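Local coordinates for Rho-related gtp-binding protein RHOD (Homo sapiens, PDB 2J1L) that belongs to the Rho branch of the Ras-like small GTP-binding proteins and holds guanosine-5'-diphosphate and a magnesium ion in this model, at residues D122-F125 / N126-P130; T169-R172 / G173-A177. One frame throughout, in Å; residues are numbered along the deposited sequence.

In the fold
Both contacts are local, made along single helices at the surface of the Ras-type fold, with one buried residue each: Ile124 in contact 1 and Gly173 in contact 2. Contact 1 lies on helix 118-135 and contact 2 on helix 170-179, their centres about 14 Å apart, and the two helices meet where Met176 packs on Ile124 and Phe125. Contact 1 is a widened, kinked turn whose Ile124 and Trp128 lie on strand 106-114 while Phe125 faces helix 170-179, and whose Asn123 and Trp128 reach Asp42 of the nucleotide pocket. In contact 2 the backbone follows a regular helical pattern from its first turn, and the side chains that meet are mostly polar.

Contact 1: D122-F125 / N126-P130; sequences DNIF and NRWYP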
loop_
_atom_site.group_PDB
_atom_site.type_symbol
_atom_site.label_atom_id
_atom_site.label_comp_id
_atom_site.label_asym_id
_atom_site.label_seq_id
_atom_site.Cartn_x
_atom_site.Cartn_y
_atom_site.Cartn_z
ATOM N N ASP A 122 -6.714 -4.597 10.480
ATOM C CA ASP A 122 -6.208 -5.022 11.788
ATOM C C ASP A 122 -4.778 -5.543 11.704
ATOM O O ASP A 122 -3.942 -5.243 12.570
ATOM C CB ASP A 122 -7.081 -6.138 12.365
ATOM C CG ASP A 122 -8.491 -5.663 12.796
ATOM O OD1 ASP A 122 -8.822 -4.455 12.647
ATOM O OD2 ASP A 122 -9.269 -6.527 13.281
ATOM N N ASN A 123 -4.510 -6.322 10.658
ATOM C CA ASN A 123 -3.216 -6.959 10.466
ATOM C C ASN A 123 -2.068 -6.013 10.103
ATOM O O ASN A 123 -0.887 -6.391 10.190
ATOM C CB ASN A 123 -3.320 -8.052 9.408
ATOM C CG ASN A 123 -3.858 -9.341 9.954
ATOM O OD1 ASN A 123 -3.872 -9.566 11.166
ATOM N ND2 ASN A 123 -4.304 -10.214 9.054
ATOM N N ILE A 124 -2.395 -4.795 9.692
ATOM C CA ILE A 124 -1.366 -3.806 9.464
ATOM C C ILE A 124 -0.688 -3.618 10.806
ATOM O O ILE A 124 0.523 -3.735 10.918
ATOM C CB ILE A 124 -1.943 -2.475 8.941
ATOM C CG1 ILE A 124 -2.628 -2.662 7.584
ATOM C CG2 ILE A 124 -0.859 -1.466 8.750
ATOM C CD1 ILE A 124 -1.734 -3.289 6.507
ATOM N N PHE A 125 -1.495 -3.392 11.828
ATOM C CA PHE A 125 -1.008 -3.176 13.174
ATOM C C PHE A 125 -0.587 -4.477 13.882
ATOM O O PHE A 125 0.450 -4.505 14.525
ATOM C CB PHE A 125 -2.098 -2.468 13.975
ATOM C CG PHE A 125 -1.643 -1.939 15.292
ATOM C CD1 PHE A 125 -1.078 -0.682 15.384
ATOM C CD2 PHE A 125 -1.816 -2.681 16.454
ATOM C CE1 PHE A 125 -0.671 -0.176 16.591
ATOM C CE2 PHE A 125 -1.409 -2.181 17.674
ATOM C CZ PHE A 125 -0.833 -0.927 17.749
ATOM N N ASN A 126 -1.382 -5.544 13.790
ATOM C CA ASN A 126 -1.125 -6.736 14.625
ATOM C C ASN A 126 -0.007 -7.625 14.107
ATOM O O ASN A 126 0.564 -8.386 14.872
ATOM C CB ASN A 126 -2.386 -7.609 14.792
ATOM C CG ASN A 126 -3.529 -6.868 15.440
ATOM O OD1 ASN A 126 -3.317 -5.908 16.148
ATOM N ND2 ASN A 126 -4.754 -7.304 15.183
ATOM N N ARG A 127 0.288 -7.537 12.817
ATOM C CA ARG A 127 1.110 -8.530 12.137
ATOM C C ARG A 127 2.224 -7.888 11.277
ATOM O O ARG A 127 3.376 -8.348 11.345
ATOM C CB ARG A 127 0.178 -9.468 11.344
ATOM C CG ARG A 127 0.645 -10.001 9.971
ATOM C CD ARG A 127 1.563 -11.219 10.085
ATOM N NE ARG A 127 1.976 -11.761 8.776
ATOM C CZ ARG A 127 2.732 -12.854 8.620
ATOM N NH1 ARG A 127 3.150 -13.532 9.679
ATOM N NH2 ARG A 127 3.072 -13.280 7.406
ATOM N N TRP A 128 1.913 -6.827 10.515
ATOM C CA TRP A 128 2.902 -6.201 9.599
ATOM C C TRP A 128 3.782 -5.099 10.210
ATOM O O TRP A 128 4.968 -5.026 9.886
ATOM C CB TRP A 128 2.245 -5.686 8.310
ATOM C CG TRP A 128 1.512 -6.769 7.561
ATOM C CD1 TRP A 128 0.167 -6.862 7.380
ATOM C CD2 TRP A 128 2.079 -7.941 6.945
ATOM N NE1 TRP A 128 -0.149 -8.016 6.697
ATOM C CE2 TRP A 128 1.003 -8.691 6.403
ATOM C CE3 TRP A 128 3.386 -8.429 6.792
ATOM C CZ2 TRP A 128 1.194 -9.891 5.708
ATOM C CZ3 TRP A 128 3.577 -9.636 6.103
ATOM C CH2 TRP A 128 2.485 -10.351 5.573
ATOM N N TYR A 129 3.222 -4.241 11.063
ATOM C CA TYR A 129 4.021 -3.250 11.798
ATOM C C TYR A 129 5.138 -3.910 12.610
ATOM O O TYR A 129 6.287 -3.493 12.512
ATOM C CB TYR A 129 3.127 -2.425 12.726
ATOM C CG TYR A 129 3.817 -1.440 13.675
ATOM C CD1 TYR A 129 4.854 -0.609 13.233
ATOM C CD2 TYR A 129 3.372 -1.281 14.991
ATOM C CE1 TYR A 129 5.464 0.327 14.087
ATOM C CE2 TYR A 129 3.976 -0.343 15.863
ATOM C CZ TYR A 129 5.019 0.462 15.396
ATOM O OH TYR A 129 5.618 1.390 16.228
ATOM N N PRO A 130 4.817 -4.944 13.407
ATOM C CA PRO A 130 5.893 -5.561 14.190
ATOM C C PRO A 130 6.978 -6.146 13.291
ATOM O O PRO A 130 8.157 -5.856 13.495
ATOM C CB PRO A 130 5.184 -6.675 14.979
ATOM C CG PRO A 130 3.743 -6.371 14.920
ATOM C CD PRO A 130 3.524 -5.613 13.632
#
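Trp128 sets its CG beside its own backbone N (chi1 -57°), which lays the indole back along the helix toward Asn123 and Ile124. CD1 of the indole comes within 3.0 Å of Asn123 O, while the CD1 methyl of Ile124 meets CD1 of Trp128 at 4.1 Å, the two side chains crossing at about a right angle. Asn123 O accepts two N-H groups: it takes Trp128 N at 2.9 Å, almost straight off the end of the carbonyl, and Arg127 N at 3.1 Å, from well above the carbonyl plane. The Trp128 bond spans five residues, as does the 2.7 Å bond from Tyr129 N to Ile124 O. This is the mark of a pi-type turn, entered after the ordinary four-residue step from Asn126 N to Asp122 O. Pro130 has no N-H to give, so the helix kinks there, and CD of Pro130 rests 3.4 Å from Phe125 O. Phe125, with CG opposite its backbone N (chi1 -168°), presents a ring edge to Asn126 OD1, 3.6 Å from CD2, with ring and amide planes 79° apart. Over one face of the indole lies CG of Arg127. The polar ends on the Asn123 side point at the nucleotide pocket: Asn123 ND2 and Trp128 NE1 bond the two carboxylate oxygens of Asp42, which probably helps fix the amide and the indole. Within the beta-alpha-beta unit of strand 106-114, helix 118-135 and strand 141-146, Ile124 packs on Leu111 and Phe113, Trp128 also touches Leu111, and Phe125 turns to Met176 and Ser179 of helix 170-179.

Contact 2: T169-R172 / G173-A177; sequences TYHR and GQEMA
Tyr170 and Gln174 make the closest side-chain meeting, one helical turn apart. Gln174 brings its amide obliquely against the CE1 side of the phenol, the two planes nearly perpendicular at 88°, and both OE1 and NE2 of Gln174 lie 3.3 Å from Tyr170 CE1. From there Gln174 NE2 gives a weak, bent hydrogen bond to Tyr170 OH, 3.3 Å long. The second side-chain pair is flatter. His171 and Glu175 stack with ring and carboxylate planes 8° apart, and CG of Glu175 sits above the imidazole, shifted toward its rim. Glu175 CG stands beside its backbone N, and a bend at chi2 (-52°) then turns the chain toward His171, yet the approach stays loose, 4.2 Å from His171 CE1 to Glu175 OE1. The firmer partner of that oxygen is Arg178, three residues after Glu175, in a salt bridge.

Backbone bonds carry the rest. Gly173 N, buried in this turn, reaches Thr169 O at 2.9 Å, Gln174 N reaches Tyr170 O at 2.9 Å, Glu175 N reaches His171 O, and Met176 N reaches Arg172 O at 3.0 Å, each four residues apart.

Apolar packing leads outward: Met176 touches Phe121, Ile124 and Phe125 of helix 118-135, while Tyr170 meets Tyr185 of strand 184-187 edge-to-face and Ala177 also touches Tyr185. With Thr169 in the N-cap position, these are the first turns of a regular alpha-helix, one of those flanking the central sheet of the Ras-type fold, lying here between helix 118-135 and the edge strand 184-187.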
loop_
_atom_site.group_PDB
_atom_site.type_symbol
_atom_site.label_atom_id
_atom_site.label_comp_id
_atom_site.label_asym_id
_atom_site.label_seq_id
_atom_site.Cartn_x
_atom_site.Cartn_y
_atom_site.Cartn_z
ATOM N N THR A 169 -12.718 4.072 6.975
ATOM C CA THR A 169 -12.781 5.412 6.376
ATOM C C THR A 169 -11.383 6.023 6.269
ATOM O O THR A 169 -10.441 5.550 6.907
ATOM C CB THR A 169 -13.674 6.359 7.181
ATOM O OG1 THR A 169 -13.215 6.390 8.532
ATOM C CG2 THR A 169 -15.131 5.898 7.140
ATOM N N TYR A 170 -11.256 7.057 5.441
ATOM C CA TYR A 170 -10.001 7.799 5.318
ATOM C C TYR A 170 -9.444 8.167 6.696
ATOM O O TYR A 170 -8.309 7.819 7.032
ATOM C CB TYR A 170 -10.211 9.063 4.485
ATOM C CG TYR A 170 -8.933 9.784 4.128
ATOM C CD1 TYR A 170 -8.334 10.672 5.022
ATOM C CD2 TYR A 170 -8.325 9.586 2.888
ATOM C CE1 TYR A 170 -7.156 11.340 4.692
ATOM C CE2 TYR A 170 -7.152 10.246 2.547
ATOM C CZ TYR A 170 -6.572 11.122 3.455
ATOM O OH TYR A 170 -5.406 11.769 3.123
ATOM N N HIS A 171 -10.256 8.859 7.492
ATOM C CA HIS A 171 -9.805 9.378 8.782
ATOM C C HIS A 171 -9.201 8.254 9.617
ATOM O O HIS A 171 -8.124 8.401 10.205
ATOM C CB HIS A 171 -10.963 10.046 9.528
ATOM C CG HIS A 171 -10.627 10.471 10.927
ATOM N ND1 HIS A 171 -9.763 11.510 11.206
ATOM C CD2 HIS A 171 -11.061 10.012 12.130
ATOM C CE1 HIS A 171 -9.678 11.671 12.518
ATOM N NE2 HIS A 171 -10.454 10.773 13.100
ATOM N N ARG A 172 -9.893 7.123 9.644
ATOM C CA ARG A 172 -9.452 5.975 10.416
ATOM C C ARG A 172 -8.157 5.369 9.848
ATOM O O ARG A 172 -7.260 4.996 10.604
ATOM C CB ARG A 172 -10.592 4.949 10.492
ATOM C CG ARG A 172 -10.170 3.568 10.940
ATOM C CD ARG A 172 -11.264 2.839 11.701
ATOM N NE ARG A 172 -11.395 3.333 13.063
ATOM C CZ ARG A 172 -10.490 3.186 14.036
ATOM N NH1 ARG A 172 -10.761 3.678 15.245
ATOM N NH2 ARG A 172 -9.322 2.564 13.828
ATOM N N GLY A 173 -8.063 5.287 8.521
ATOM C CA GLY A 173 -6.821 4.905 7.840
ATOM C C GLY A 173 -5.648 5.786 8.243
ATOM O O GLY A 173 -4.529 5.307 8.410
ATOM N N GLN A 174 -5.912 7.073 8.432
ATOM C CA GLN A 174 -4.879 8.014 8.845
ATOM C C GLN A 174 -4.406 7.695 10.259
ATOM O O GLN A 174 -3.209 7.660 10.524
ATOM C CB GLN A 174 -5.418 9.453 8.761
ATOM C CG GLN A 174 -4.366 10.495 8.428
ATOM C CD GLN A 174 -4.846 11.479 7.383
ATOM O OE1 GLN A 174 -5.792 12.236 7.616
ATOM N NE2 GLN A 174 -4.200 11.472 6.216
ATOM N N GLU A 175 -5.362 7.463 11.155
ATOM C CA GLU A 175 -5.070 7.010 12.517
ATOM C C GLU A 175 -4.166 5.766 12.552
ATOM O O GLU A 175 -3.165 5.742 13.260
ATOM C CB GLU A 175 -6.369 6.695 13.274
ATOM C CG GLU A 175 -7.303 7.879 13.554
ATOM C CD GLU A 175 -6.610 9.064 14.243
ATOM O OE1 GLU A 175 -6.029 9.919 13.533
ATOM O OE2 GLU A 175 -6.669 9.155 15.493
ATOM N N MET A 176 -4.526 4.736 11.795
ATOM C CA MET A 176 -3.661 3.565 11.635
ATOM C C MET A 176 -2.238 3.971 11.282
ATOM O O MET A 176 -1.280 3.491 11.886
ATOM C CB MET A 176 -4.186 2.663 10.528
ATOM C CG MET A 176 -3.374 1.370 10.294
ATOM S SD MET A 176 -3.227 0.279 11.739
ATOM C CE MET A 176 -4.816 0.467 12.553
ATOM N N ALA A 177 -2.109 4.853 10.299
ATOM C CA ALA A 177 -0.804 5.330 9.863
ATOM C C ALA A 177 -0.007 5.933 11.019
ATOM O O ALA A 177 1.179 5.602 11.201
ATOM C CB ALA A 177 -0.954 6.350 8.721
#